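Local coordinates for protein syndapin (Drosophila melanogaster, PDB 3I2W) that probably takes part in endocytosis and the internalisation of plasma membrane proteins, binding phospholipids through the dimeric F-BAR domain described here, at residues B[60-65]-B[266-271]; B[46-51]-B[71-76]; B[37-42]-B[82-87]; B[30-35]-B[89-94]. All coordinates share one frame; numbering follows the deposited sequence.

The four contacts run along one arm of the elongated, largely helical F-BAR domain. Contacts 2, 3 and 4 pair helix 11-58 with helix 63-105, which run antiparallel, joined by a turn that carries the sodium ion. Their centres lie about 15 Å (contacts 2 and 3) and about 10 Å (contacts 3 and 4) apart, and in that order the length of chain between the paired segments grows toward the chain's centre. Contact 1, its centre about 21 Å from that of contact 2, lies farther out and ties the start of helix 63-105 to helix 264-275, some 200 residues later. All four touch the second subunit, so the same hairpin also forms part of the dimer interface.

Contact 1: B[60-65]-B[266-271]; sequences PEYGTT and KDLKWW. With NA (sodium ion), chain G.
D267 offers both carboxylate oxygens to T64 and T65. T64 N donates to D267 OD1 at 2.7 Å, a nearly straight bond (164°) on the syn side. T65 OG1 meets D267 OD2 at 2.8 Å, almost in line with the C-O bond. T65 N reaches D267 OD2 at 2.9 Å in a bent bond, also syn. T64 OG1 comes to D267 OD2 at 2.9 Å from above the carboxylate plane, and is engaged a second time by D263 N. Y62 lies with its ring edge against the backbone of helix 264-275, CE2 standing 3.6 Å from D267 O. One face of that ring is met, toward its rim, by W271 CE3, 4.0 Å from Y62 CZ. W270 approaches obliquely, its CE3 3.9 Å from Y62 CD2, completing an aromatic cluster. The Y62 hydroxyl bonds to E222 and R16 of the second subunit, and W271 makes a cation-pi contact with R16 there. E61 O binds the sodium ion at 2.4 Å, alongside I56, E57, G59, E66 and a water. A buried carboxylate facing two backbone N-H groups and two hydroxyls is probably stabilised in its charged form, fastening the C-terminal helix to the hairpin turn.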
loop_
_atom_site.group_PDB
_atom_site.type_symbol
_atom_site.label_atom_id
_atom_site.label_comp_id
_atom_site.label_asym_id
_atom_site.label_seq_id
_atom_site.Cartn_x
_atom_site.Cartn_y
_atom_site.Cartn_z
ATOM N N PRO B 60 -9.636 31.129 4.508
ATOM C CA PRO B 60 -10.380 31.886 5.542
ATOM C C PRO B 60 -10.518 31.270 6.920
ATOM O O PRO B 60 -10.995 31.928 7.805
ATOM C CB PRO B 60 -11.791 32.035 4.956
ATOM C CG PRO B 60 -11.776 31.321 3.678
ATOM C CD PRO B 60 -10.564 30.442 3.609
ATOM N N GLU B 61 -10.112 30.040 7.131
ATOM C CA GLU B 61 -10.399 29.479 8.453
ATOM C C GLU B 61 -9.372 30.094 9.414
ATOM O O GLU B 61 -8.272 30.460 8.956
ATOM C CB GLU B 61 -10.384 27.951 8.410
ATOM C CG GLU B 61 -10.726 27.314 9.714
ATOM C CD GLU B 61 -12.192 27.281 10.020
ATOM O OE1 GLU B 61 -12.951 26.423 9.524
ATOM O OE2 GLU B 61 -12.609 28.118 10.809
ATOM N N TYR B 62 -9.737 30.284 10.685
ATOM C CA TYR B 62 -8.866 30.986 11.644
ATOM C C TYR B 62 -8.978 30.360 13.025
ATOM O O TYR B 62 -9.834 29.513 13.290
ATOM C CB TYR B 62 -9.264 32.485 11.766
ATOM C CG TYR B 62 -10.752 32.693 12.184
ATOM C CD1 TYR B 62 -11.776 32.370 11.299
ATOM C CD2 TYR B 62 -11.118 33.133 13.446
ATOM C CE1 TYR B 62 -13.109 32.500 11.610
ATOM C CE2 TYR B 62 -12.491 33.272 13.777
ATOM C CZ TYR B 62 -13.489 32.942 12.836
ATOM O OH TYR B 62 -14.879 33.029 13.066
ATOM N N GLY B 63 -8.108 30.790 13.927
ATOM C CA GLY B 63 -8.263 30.450 15.340
ATOM C C GLY B 63 -8.031 29.015 15.660
ATOM O O GLY B 63 -7.344 28.330 14.953
ATOM N N THR B 64 -8.593 28.555 16.753
ATOM C CA THR B 64 -8.355 27.211 17.197
ATOM C C THR B 64 -9.096 26.265 16.257
ATOM O O THR B 64 -8.862 25.100 16.228
ATOM C CB THR B 64 -8.916 27.044 18.577
ATOM O OG1 THR B 64 -10.328 27.228 18.510
ATOM C CG2 THR B 64 -8.341 28.058 19.496
ATOM N N THR B 65 -10.007 26.775 15.479
ATOM C CA THR B 65 -10.688 25.937 14.553
ATOM C C THR B 65 -9.713 25.630 13.423
ATOM O O THR B 65 -9.547 24.481 12.998
ATOM C CB THR B 65 -11.935 26.649 14.063
ATOM O OG1 THR B 65 -12.861 26.747 15.150
ATOM C CG2 THR B 65 -12.595 25.881 12.937
ATOM N N LYS B 266 -13.284 31.366 22.253
ATOM C CA LYS B 266 -12.002 31.925 21.911
ATOM C C LYS B 266 -12.044 32.442 20.455
ATOM O O LYS B 266 -11.715 33.571 20.179
ATOM C CB LYS B 266 -10.878 30.891 22.073
ATOM C CG LYS B 266 -9.855 31.177 23.144
ATOM C CD LYS B 266 -8.402 30.947 22.606
ATOM C CE LYS B 266 -7.215 30.974 23.693
ATOM N NZ LYS B 266 -7.227 32.081 24.760
ATOM N N ASP B 267 -12.472 31.624 19.514
ATOM C CA ASP B 267 -12.409 32.075 18.129
ATOM C C ASP B 267 -13.281 33.269 17.818
ATOM O O ASP B 267 -12.816 34.244 17.187
ATOM C CB ASP B 267 -12.661 30.933 17.148
ATOM C CG ASP B 267 -11.535 29.930 17.161
ATOM O OD1 ASP B 267 -10.446 30.215 17.785
ATOM O OD2 ASP B 267 -11.757 28.849 16.581
ATOM N N LEU B 268 -14.519 33.213 18.280
ATOM C CA LEU B 268 -15.392 34.319 18.047
ATOM C C LEU B 268 -14.940 35.583 18.726
ATOM O O LEU B 268 -15.087 36.648 18.149
ATOM C CB LEU B 268 -16.825 34.001 18.454
ATOM C CG LEU B 268 -17.577 33.025 17.570
ATOM C CD1 LEU B 268 -18.854 32.859 18.230
ATOM C CD2 LEU B 268 -17.794 33.590 16.201
ATOM N N LYS B 269 -14.432 35.497 19.947
ATOM C CA LYS B 269 -14.092 36.713 20.645
ATOM C C LYS B 269 -12.978 37.375 19.908
ATOM O O LYS B 269 -12.984 38.569 19.712
ATOM C CB LYS B 269 -13.694 36.421 22.057
ATOM C CG LYS B 269 -14.924 36.338 23.000
ATOM C CD LYS B 269 -14.548 35.915 24.390
ATOM C CE LYS B 269 -13.941 37.046 25.199
ATOM N NZ LYS B 269 -13.842 36.640 26.676
ATOM N N TRP B 270 -12.053 36.567 19.415
ATOM C CA TRP B 270 -10.921 37.054 18.700
ATOM C C TRP B 270 -11.442 37.780 17.493
ATOM O O TRP B 270 -10.824 38.721 17.017
ATOM C CB TRP B 270 -10.018 35.877 18.257
ATOM C CG TRP B 270 -8.774 36.352 17.419
ATOM C CD1 TRP B 270 -7.524 36.739 17.904
ATOM C CD2 TRP B 270 -8.706 36.540 15.999
ATOM N NE1 TRP B 270 -6.694 37.130 16.871
ATOM C CE2 TRP B 270 -7.390 37.003 15.696
ATOM C CE3 TRP B 270 -9.626 36.368 14.950
ATOM C CZ2 TRP B 270 -6.999 37.309 14.407
ATOM C CZ3 TRP B 270 -9.211 36.642 13.673
ATOM C CH2 TRP B 270 -7.901 37.114 13.418
ATOM N N TRP B 271 -12.560 37.319 16.951
ATOM C CA TRP B 271 -13.006 37.855 15.656
ATOM C C TRP B 271 -13.538 39.260 15.809
ATOM O O TRP B 271 -13.254 40.117 14.991
ATOM C CB TRP B 271 -14.050 36.981 14.993
ATOM C CG TRP B 271 -14.579 37.608 13.730
ATOM C CD1 TRP B 271 -15.649 38.415 13.621
ATOM C CD2 TRP B 271 -14.053 37.466 12.403
ATOM N NE1 TRP B 271 -15.817 38.800 12.328
ATOM C CE2 TRP B 271 -14.857 38.212 11.560
ATOM C CE3 TRP B 271 -12.990 36.747 11.848
ATOM C CZ2 TRP B 271 -14.631 38.278 10.194
ATOM C CZ3 TRP B 271 -12.752 36.824 10.484
ATOM C CH2 TRP B 271 -13.549 37.586 9.684
HETATM NA NA NA G . -6.288 30.617 7.568
HETATM O O HOH W 1 -5.554 33.028 7.164
#

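Contact 2: B[46-51]-B[71-76]; sequences RTWSKK and GVLTES
W48 reaches across from helix 11-58 and is met along the edge and over one face of its indole by V72, L73 and S76. At the edge, W48 CH2 abuts V72 CG1 and W48 CZ3 lies 3.7 Å from S76 OG, which sits in the ring plane; over the face comes L73 CD2, 4.2 Å from W48 CZ3. Beside the indole, S49 OG lies 3.6 Å from L73 CB, and S49 CB is at the same distance from S76 OG. Helix 63-105 itself positions the second serine: S76 OG turns back to donate to L73 O at 2.9 Å, the donor standing 34° off the carbonyl plane. S49 OG is satisfied by E77, one residue beyond the segment. In the tryptophan the bond to CB leaves to one side, and with CG anti to the backbone N (chi1 177°) the indole is carried over to V72, L73 and S76. An alanine at W48 would probably open a gap beside V72 and leave L73 CD2 without the ring face it packs on. The axes of 46-51 and 71-76 approach to 9.2 Å, nearly antiparallel at 158°. W52, from the same helix, meets the W48 ring, V72 and E75 touch F255 of helix 247-260, and E33 and R34 of the second subunit pack on W48 and S76 across the dimer.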
loop_
_atom_site.group_PDB
_atom_site.type_symbol
_atom_site.label_atom_id
_atom_site.label_comp_id
_atom_site.label_asym_id
_atom_site.label_seq_id
_atom_site.Cartn_x
_atom_site.Cartn_y
_atom_site.Cartn_z
ATOM N N ARG B 46 2.256 12.793 2.464
ATOM C CA ARG B 46 3.016 13.945 2.775
ATOM C C ARG B 46 2.710 15.049 1.713
ATOM O O ARG B 46 2.609 16.230 2.009
ATOM C CB ARG B 46 4.477 13.548 2.790
ATOM C CG ARG B 46 4.934 13.153 4.161
ATOM C CD ARG B 46 6.336 12.519 4.087
ATOM N NE ARG B 46 6.664 11.673 5.250
ATOM C CZ ARG B 46 7.864 11.136 5.508
ATOM N NH1 ARG B 46 8.900 11.306 4.687
ATOM N NH2 ARG B 46 8.028 10.420 6.598
ATOM N N THR B 47 2.550 14.643 0.466
ATOM C CA THR B 47 2.268 15.583 -0.566
ATOM C C THR B 47 0.953 16.271 -0.210
ATOM O O THR B 47 0.825 17.465 -0.346
ATOM C CB THR B 47 2.170 14.801 -1.858
ATOM O OG1 THR B 47 3.384 14.096 -1.970
ATOM C CG2 THR B 47 2.003 15.669 -3.063
ATOM N N TRP B 48 0.008 15.484 0.278
ATOM C CA TRP B 48 -1.306 15.931 0.553
ATOM C C TRP B 48 -1.249 16.920 1.667
ATOM O O TRP B 48 -1.819 18.004 1.602
ATOM C CB TRP B 48 -2.119 14.729 0.999
ATOM C CG TRP B 48 -3.506 15.001 1.409
ATOM C CD1 TRP B 48 -4.538 15.264 0.605
ATOM C CD2 TRP B 48 -4.026 14.955 2.733
ATOM N NE1 TRP B 48 -5.702 15.411 1.344
ATOM C CE2 TRP B 48 -5.396 15.204 2.657
ATOM C CE3 TRP B 48 -3.468 14.693 3.971
ATOM C CZ2 TRP B 48 -6.206 15.228 3.763
ATOM C CZ3 TRP B 48 -4.285 14.704 5.074
ATOM C CH2 TRP B 48 -5.634 14.974 4.962
ATOM N N SER B 49 -0.576 16.526 2.722
ATOM C CA SER B 49 -0.457 17.351 3.834
ATOM C C SER B 49 0.283 18.658 3.510
ATOM O O SER B 49 0.037 19.662 4.124
ATOM C CB SER B 49 0.293 16.585 4.850
ATOM O OG SER B 49 0.714 17.504 5.812
ATOM N N LYS B 50 1.209 18.647 2.566
ATOM C CA LYS B 50 1.920 19.872 2.239
ATOM C C LYS B 50 0.924 20.829 1.530
ATOM O O LYS B 50 0.848 22.051 1.809
ATOM C CB LYS B 50 3.150 19.562 1.393
ATOM C CG LYS B 50 4.092 20.742 1.111
ATOM C CD LYS B 50 5.558 20.252 0.780
ATOM C CE LYS B 50 6.386 19.901 2.098
ATOM N NZ LYS B 50 7.046 18.526 2.167
ATOM N N LYS B 51 0.141 20.225 0.645
ATOM C CA LYS B 51 -0.806 20.929 -0.167
ATOM C C LYS B 51 -1.881 21.592 0.700
ATOM O O LYS B 51 -2.027 22.772 0.675
ATOM C CB LYS B 51 -1.397 19.961 -1.142
ATOM C CG LYS B 51 -2.602 20.464 -1.752
ATOM C CD LYS B 51 -3.063 19.608 -2.868
ATOM C CE LYS B 51 -4.470 19.927 -3.199
ATOM N NZ LYS B 51 -4.982 19.099 -4.302
ATOM N N GLY B 71 -4.640 19.652 12.813
ATOM C CA GLY B 71 -4.557 18.321 13.383
ATOM C C GLY B 71 -4.567 17.153 12.400
ATOM O O GLY B 71 -3.832 16.185 12.576
ATOM N N VAL B 72 -5.387 17.240 11.370
ATOM C CA VAL B 72 -5.504 16.140 10.456
ATOM C C VAL B 72 -4.185 15.997 9.695
ATOM O O VAL B 72 -3.754 14.916 9.440
ATOM C CB VAL B 72 -6.702 16.376 9.513
ATOM C CG1 VAL B 72 -6.460 15.821 8.191
ATOM C CG2 VAL B 72 -7.859 15.704 10.029
ATOM N N LEU B 73 -3.554 17.108 9.342
ATOM C CA LEU B 73 -2.313 17.103 8.570
ATOM C C LEU B 73 -1.156 16.563 9.414
ATOM O O LEU B 73 -0.276 15.867 8.923
ATOM C CB LEU B 73 -1.988 18.514 8.047
ATOM C CG LEU B 73 -3.093 19.389 7.384
ATOM C CD1 LEU B 73 -2.469 20.619 6.840
ATOM C CD2 LEU B 73 -3.890 18.763 6.241
ATOM N N THR B 74 -1.150 16.902 10.686
ATOM C CA THR B 74 -0.208 16.316 11.602
ATOM C C THR B 74 -0.396 14.786 11.696
ATOM O O THR B 74 0.574 14.084 11.628
ATOM C CB THR B 74 -0.305 17.033 12.947
ATOM O OG1 THR B 74 0.512 18.197 12.862
ATOM C CG2 THR B 74 0.182 16.190 14.089
ATOM N N GLU B 75 -1.644 14.306 11.823
ATOM C CA GLU B 75 -1.997 12.874 11.797
ATOM C C GLU B 75 -1.354 12.136 10.634
ATOM O O GLU B 75 -0.678 11.129 10.811
ATOM C CB GLU B 75 -3.480 12.682 11.630
ATOM C CG GLU B 75 -3.871 11.274 11.785
ATOM C CD GLU B 75 -4.240 10.503 10.488
ATOM O OE1 GLU B 75 -4.322 11.069 9.362
ATOM O OE2 GLU B 75 -4.492 9.270 10.664
ATOM N N SER B 76 -1.569 12.644 9.443
ATOM C CA SER B 76 -1.104 11.980 8.292
ATOM C C SER B 76 0.427 12.050 8.259
ATOM O O SER B 76 1.075 11.332 7.497
ATOM C CB SER B 76 -1.700 12.671 7.080
ATOM O OG SER B 76 -1.124 13.965 6.930
#

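Contact 3: B[37-42]-B[82-87]; sequences IEKGYA and VHMKIK
H83 and Y41 are brought together by different first torsions: H83 CG stands opposite its own carbonyl carbon (chi1 -74°), and Y41 CG opposite its backbone N (chi1 169°). The result is a T-shaped, edge-to-face pair in the antiparallel helical hairpin of the F-BAR domain; the axes of segments 37-42 and 82-87 come to 8.1 Å. The planes stand at 88° and the centroids 4.8 Å apart. Y41 CD2 lies over the middle of the imidazole face, and Y41 CE2 is 3.6 Å from H83 CE1. A hydrogen bond from ND1 to I79 O, one turn back, fixes the rotation of the imidazole. Replacing H83 by alanine would probably leave the Y41 edge without the face it packs against and I79 O without this side-chain partner. The tyrosine is also part of the dimer interface: its ring stacks on Y41 of the second subunit, its hydroxyl bonds to E38 there, and E38 here forms a salt bridge with R34. Away from the rings, A42 CB packs on CG of selenomethionine M84 at 4.2 Å, and M84 SE lies 4.0 Å from K39 CG. K39 and K87 run side by side, pointing the same way. Their amino groups, two donors of like charge that form no bond with each other, end with K39 NZ 3.4 Å from K87 NZ.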
loop_
_atom_site.group_PDB
_atom_site.type_symbol
_atom_site.label_atom_id
_atom_site.label_comp_id
_atom_site.label_asym_id
_atom_site.label_seq_id
_atom_site.Cartn_x
_atom_site.Cartn_y
_atom_site.Cartn_z
ATOM N N ILE B 37 5.265 0.137 -2.113
ATOM C CA ILE B 37 3.922 0.472 -1.784
ATOM C C ILE B 37 3.837 1.277 -0.478
ATOM O O ILE B 37 3.066 2.241 -0.405
ATOM C CB ILE B 37 3.029 -0.753 -1.803
ATOM C CG1 ILE B 37 2.705 -1.049 -3.247
ATOM C CG2 ILE B 37 1.749 -0.520 -1.041
ATOM C CD1 ILE B 37 2.387 -2.485 -3.515
ATOM N N GLU B 38 4.636 0.943 0.522
ATOM C CA GLU B 38 4.516 1.677 1.768
ATOM C C GLU B 38 5.156 3.040 1.602
ATOM O O GLU B 38 4.573 4.022 2.029
ATOM C CB GLU B 38 5.042 0.906 2.968
ATOM C CG GLU B 38 4.616 -0.563 2.990
ATOM C CD GLU B 38 3.254 -0.753 3.587
ATOM O OE1 GLU B 38 3.023 -0.161 4.622
ATOM O OE2 GLU B 38 2.406 -1.490 3.052
ATOM N N LYS B 39 6.318 3.103 0.951
ATOM C CA LYS B 39 6.955 4.385 0.567
ATOM C C LYS B 39 5.943 5.220 -0.149
ATOM O O LYS B 39 5.812 6.363 0.152
ATOM C CB LYS B 39 8.123 4.148 -0.403
ATOM C CG LYS B 39 9.190 5.221 -0.465
ATOM C CD LYS B 39 10.103 5.115 -1.742
ATOM C CE LYS B 39 11.266 6.167 -1.697
ATOM N NZ LYS B 39 12.013 6.186 -0.331
ATOM N N GLY B 40 5.191 4.637 -1.076
ATOM C CA GLY B 40 4.307 5.386 -1.942
ATOM C C GLY B 40 3.128 5.988 -1.197
ATOM O O GLY B 40 2.630 7.026 -1.593
ATOM N N TYR B 41 2.659 5.327 -0.144
ATOM C CA TYR B 41 1.491 5.755 0.547
ATOM C C TYR B 41 1.956 6.960 1.333
ATOM O O TYR B 41 1.341 8.011 1.291
ATOM C CB TYR B 41 0.986 4.619 1.462
ATOM C CG TYR B 41 -0.122 4.912 2.512
ATOM C CD1 TYR B 41 -1.244 5.689 2.220
ATOM C CD2 TYR B 41 -0.050 4.360 3.772
ATOM C CE1 TYR B 41 -2.240 5.944 3.181
ATOM C CE2 TYR B 41 -1.052 4.589 4.747
ATOM C CZ TYR B 41 -2.129 5.395 4.443
ATOM O OH TYR B 41 -3.123 5.571 5.383
ATOM N N ALA B 42 3.064 6.793 2.041
ATOM C CA ALA B 42 3.633 7.828 2.901
ATOM C C ALA B 42 3.976 9.044 2.058
ATOM O O ALA B 42 3.718 10.173 2.393
ATOM C CB ALA B 42 4.875 7.294 3.588
ATOM N N VAL B 82 5.378 6.178 10.335
ATOM C CA VAL B 82 5.155 4.774 10.513
ATOM C C VAL B 82 5.401 4.049 9.186
ATOM O O VAL B 82 6.160 3.081 9.128
ATOM C CB VAL B 82 3.741 4.515 11.019
ATOM C CG1 VAL B 82 3.306 3.084 10.753
ATOM C CG2 VAL B 82 3.664 4.907 12.469
ATOM N N HIS B 83 4.783 4.497 8.106
ATOM C CA HIS B 83 4.956 3.663 6.943
ATOM C C HIS B 83 6.371 3.725 6.361
ATOM O O HIS B 83 6.793 2.740 5.799
ATOM C CB HIS B 83 3.853 3.844 5.909
ATOM C CG HIS B 83 2.550 3.225 6.303
ATOM N ND1 HIS B 83 1.727 3.767 7.269
ATOM C CD2 HIS B 83 1.925 2.113 5.864
ATOM C CE1 HIS B 83 0.668 2.999 7.434
ATOM N NE2 HIS B 83 0.765 1.994 6.581
HETATM N N MSE B 84 7.121 4.818 6.548
HETATM C CA MSE B 84 8.502 4.914 6.079
HETATM C C MSE B 84 9.399 3.975 6.820
HETATM O O MSE B 84 10.372 3.484 6.280
HETATM C CB MSE B 84 9.062 6.301 6.267
HETATM C CG MSE B 84 8.758 7.265 5.116
HETATM SE SE MSE B 84 9.137 6.644 3.258
HETATM C CE MSE B 84 10.779 7.673 2.873
ATOM N N LYS B 85 9.069 3.741 8.081
ATOM C CA LYS B 85 9.843 2.925 8.956
ATOM C C LYS B 85 9.565 1.491 8.590
ATOM O O LYS B 85 10.429 0.649 8.747
ATOM C CB LYS B 85 9.423 3.185 10.398
ATOM C CG LYS B 85 10.590 3.372 11.346
ATOM C CD LYS B 85 10.336 2.760 12.758
ATOM C CE LYS B 85 10.721 1.246 12.807
ATOM N NZ LYS B 85 10.625 0.576 14.148
ATOM N N ILE B 86 8.378 1.171 8.111
ATOM C CA ILE B 86 8.144 -0.164 7.638
ATOM C C ILE B 86 8.926 -0.344 6.340
ATOM O O ILE B 86 9.609 -1.331 6.130
ATOM C CB ILE B 86 6.686 -0.416 7.380
ATOM C CG1 ILE B 86 5.894 -0.215 8.652
ATOM C CG2 ILE B 86 6.467 -1.826 6.933
ATOM C CD1 ILE B 86 4.453 -0.463 8.439
ATOM N N LYS B 87 8.871 0.630 5.466
ATOM C CA LYS B 87 9.723 0.577 4.280
ATOM C C LYS B 87 11.193 0.346 4.651
ATOM O O LYS B 87 11.919 -0.397 3.995
ATOM C CB LYS B 87 9.564 1.873 3.507
ATOM C CG LYS B 87 10.391 1.903 2.294
ATOM C CD LYS B 87 11.489 2.913 2.413
ATOM C CE LYS B 87 12.574 2.582 1.419
ATOM N NZ LYS B 87 13.548 3.710 1.468
#

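Contact 4: B[30-35]-B[89-94]; sequences LIQERA and NLCNDV
V94, which meets I31 across the helices, shares an acceptor with its neighbour D93: N89 O takes D93 N at 2.9 Å and V94 N at 3.3 Å. The latter bond marks the wider pi-type turn at 90-94, from which V94 CG1 approaches I31 CD1 to 4.0 Å, the side chains crossing at about a right angle. Next along the seam, I31 CG2 rests on L90 CB at 3.8 Å. L90 in turn aims CD1 at the opposing backbone, 3.8 Å from A35 N, and touches R34 CG and A35 CB; its chi1 of -66°, with CG opposite the carbonyl carbon, extends the branch that way. Of the three contacts here that pair helices 11-58 and 63-105 of the F-BAR hairpin, this one lies nearest the chain's centre, an apolar seam between segments 30-35 and 89-94, whose directions differ by 146°. On the outer flank C91 SG lies 3.9 Å from A35 CB, and Q32 bends at chi2 so that NE2 comes equally near to C91 SG. The R34 guanidinium leads into the dimer, to a salt bridge with E75 and a cation-pi contact with W48, both of the second subunit. C239 of helix 169-240 also packs on L90 and V94.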
loop_
_atom_site.group_PDB
_atom_site.type_symbol
_atom_site.label_atom_id
_atom_site.label_comp_id
_atom_site.label_asym_id
_atom_site.label_seq_id
_atom_site.Cartn_x
_atom_site.Cartn_y
_atom_site.Cartn_z
ATOM N N LEU B 30 9.791 -9.555 -3.752
ATOM C CA LEU B 30 8.455 -9.387 -3.234
ATOM C C LEU B 30 8.519 -8.371 -2.102
ATOM O O LEU B 30 7.697 -7.467 -2.037
ATOM C CB LEU B 30 7.903 -10.749 -2.782
ATOM C CG LEU B 30 6.578 -10.930 -2.043
ATOM C CD1 LEU B 30 6.007 -12.347 -2.069
ATOM C CD2 LEU B 30 6.702 -10.531 -0.599
ATOM N N ILE B 31 9.485 -8.467 -1.209
ATOM C CA ILE B 31 9.502 -7.570 -0.079
ATOM C C ILE B 31 9.762 -6.160 -0.565
ATOM O O ILE B 31 9.084 -5.229 -0.158
ATOM C CB ILE B 31 10.568 -8.054 0.927
ATOM C CG1 ILE B 31 10.010 -9.249 1.667
ATOM C CG2 ILE B 31 11.034 -6.963 1.864
ATOM C CD1 ILE B 31 11.053 -10.147 2.147
ATOM N N GLN B 32 10.739 -5.988 -1.447
ATOM C CA GLN B 32 11.112 -4.668 -1.913
ATOM C C GLN B 32 9.849 -4.029 -2.472
ATOM O O GLN B 32 9.554 -2.850 -2.227
ATOM C CB GLN B 32 12.179 -4.774 -2.981
ATOM C CG GLN B 32 12.553 -3.456 -3.674
ATOM C CD GLN B 32 13.526 -2.602 -2.838
ATOM O OE1 GLN B 32 14.689 -3.005 -2.553
ATOM N NE2 GLN B 32 13.060 -1.425 -2.424
ATOM N N GLU B 33 9.075 -4.844 -3.187
ATOM C CA GLU B 33 7.885 -4.364 -3.800
ATOM C C GLU B 33 6.888 -3.850 -2.804
ATOM O O GLU B 33 6.368 -2.777 -3.014
ATOM C CB GLU B 33 7.322 -5.364 -4.778
ATOM C CG GLU B 33 7.833 -5.003 -6.175
ATOM C CD GLU B 33 7.587 -6.014 -7.309
ATOM O OE1 GLU B 33 6.515 -6.628 -7.392
ATOM O OE2 GLU B 33 8.491 -6.154 -8.169
ATOM N N ARG B 34 6.636 -4.562 -1.714
ATOM C CA ARG B 34 5.738 -4.101 -0.682
ATOM C C ARG B 34 6.265 -2.803 -0.102
ATOM O O ARG B 34 5.524 -1.872 0.173
ATOM C CB ARG B 34 5.692 -5.159 0.407
ATOM C CG ARG B 34 4.868 -4.849 1.669
ATOM C CD ARG B 34 3.483 -4.347 1.346
ATOM N NE ARG B 34 2.704 -4.172 2.538
ATOM C CZ ARG B 34 1.987 -5.119 3.117
ATOM N NH1 ARG B 34 1.935 -6.325 2.603
ATOM N NH2 ARG B 34 1.309 -4.847 4.214
ATOM N N ALA B 35 7.568 -2.760 0.120
ATOM C CA ALA B 35 8.254 -1.546 0.569
ATOM C C ALA B 35 7.968 -0.354 -0.283
ATOM O O ALA B 35 7.976 0.742 0.194
ATOM C CB ALA B 35 9.736 -1.789 0.579
ATOM N N ASN B 89 12.459 -0.693 7.675
ATOM C CA ASN B 89 12.632 -2.035 8.229
ATOM C C ASN B 89 12.657 -3.178 7.242
ATOM O O ASN B 89 13.466 -4.064 7.416
ATOM C CB ASN B 89 11.639 -2.354 9.331
ATOM C CG ASN B 89 11.922 -1.580 10.562
ATOM O OD1 ASN B 89 13.026 -1.039 10.734
ATOM N ND2 ASN B 89 10.932 -1.453 11.405
ATOM N N LEU B 90 11.780 -3.172 6.225
ATOM C CA LEU B 90 11.726 -4.265 5.271
ATOM C C LEU B 90 13.026 -4.242 4.525
ATOM O O LEU B 90 13.636 -5.267 4.333
ATOM C CB LEU B 90 10.583 -4.128 4.293
ATOM C CG LEU B 90 9.159 -4.231 4.809
ATOM C CD1 LEU B 90 8.236 -3.917 3.688
ATOM C CD2 LEU B 90 8.797 -5.553 5.397
ATOM N N CYS B 91 13.496 -3.078 4.126
ATOM C CA CYS B 91 14.734 -3.088 3.385
ATOM C C CYS B 91 16.003 -3.274 4.122
ATOM O O CYS B 91 16.944 -3.687 3.505
ATOM C CB CYS B 91 14.899 -1.891 2.479
ATOM S SG CYS B 91 13.536 -1.851 1.415
ATOM N N ASN B 92 16.116 -2.946 5.386
ATOM C CA ASN B 92 17.452 -3.064 5.959
ATOM C C ASN B 92 17.494 -4.028 7.079
ATOM O O ASN B 92 18.562 -4.440 7.412
ATOM C CB ASN B 92 18.047 -1.750 6.469
ATOM C CG ASN B 92 17.698 -0.538 5.602
ATOM O OD1 ASN B 92 17.826 -0.585 4.399
ATOM N ND2 ASN B 92 17.260 0.551 6.237
ATOM N N ASP B 93 16.374 -4.346 7.720
ATOM C CA ASP B 93 16.362 -5.520 8.585
ATOM C C ASP B 93 16.192 -6.785 7.697
ATOM O O ASP B 93 16.977 -7.735 7.792
ATOM C CB ASP B 93 15.290 -5.464 9.696
ATOM C CG ASP B 93 15.563 -4.366 10.806
ATOM O OD1 ASP B 93 16.714 -3.842 10.944
ATOM O OD2 ASP B 93 14.587 -4.045 11.567
ATOM N N VAL B 94 15.196 -6.805 6.823
ATOM C CA VAL B 94 14.829 -8.060 6.240
ATOM C C VAL B 94 15.544 -8.321 4.923
ATOM O O VAL B 94 16.244 -9.310 4.785
ATOM C CB VAL B 94 13.324 -8.169 6.107
ATOM C CG1 VAL B 94 12.941 -9.542 5.618
ATOM C CG2 VAL B 94 12.687 -7.922 7.457
#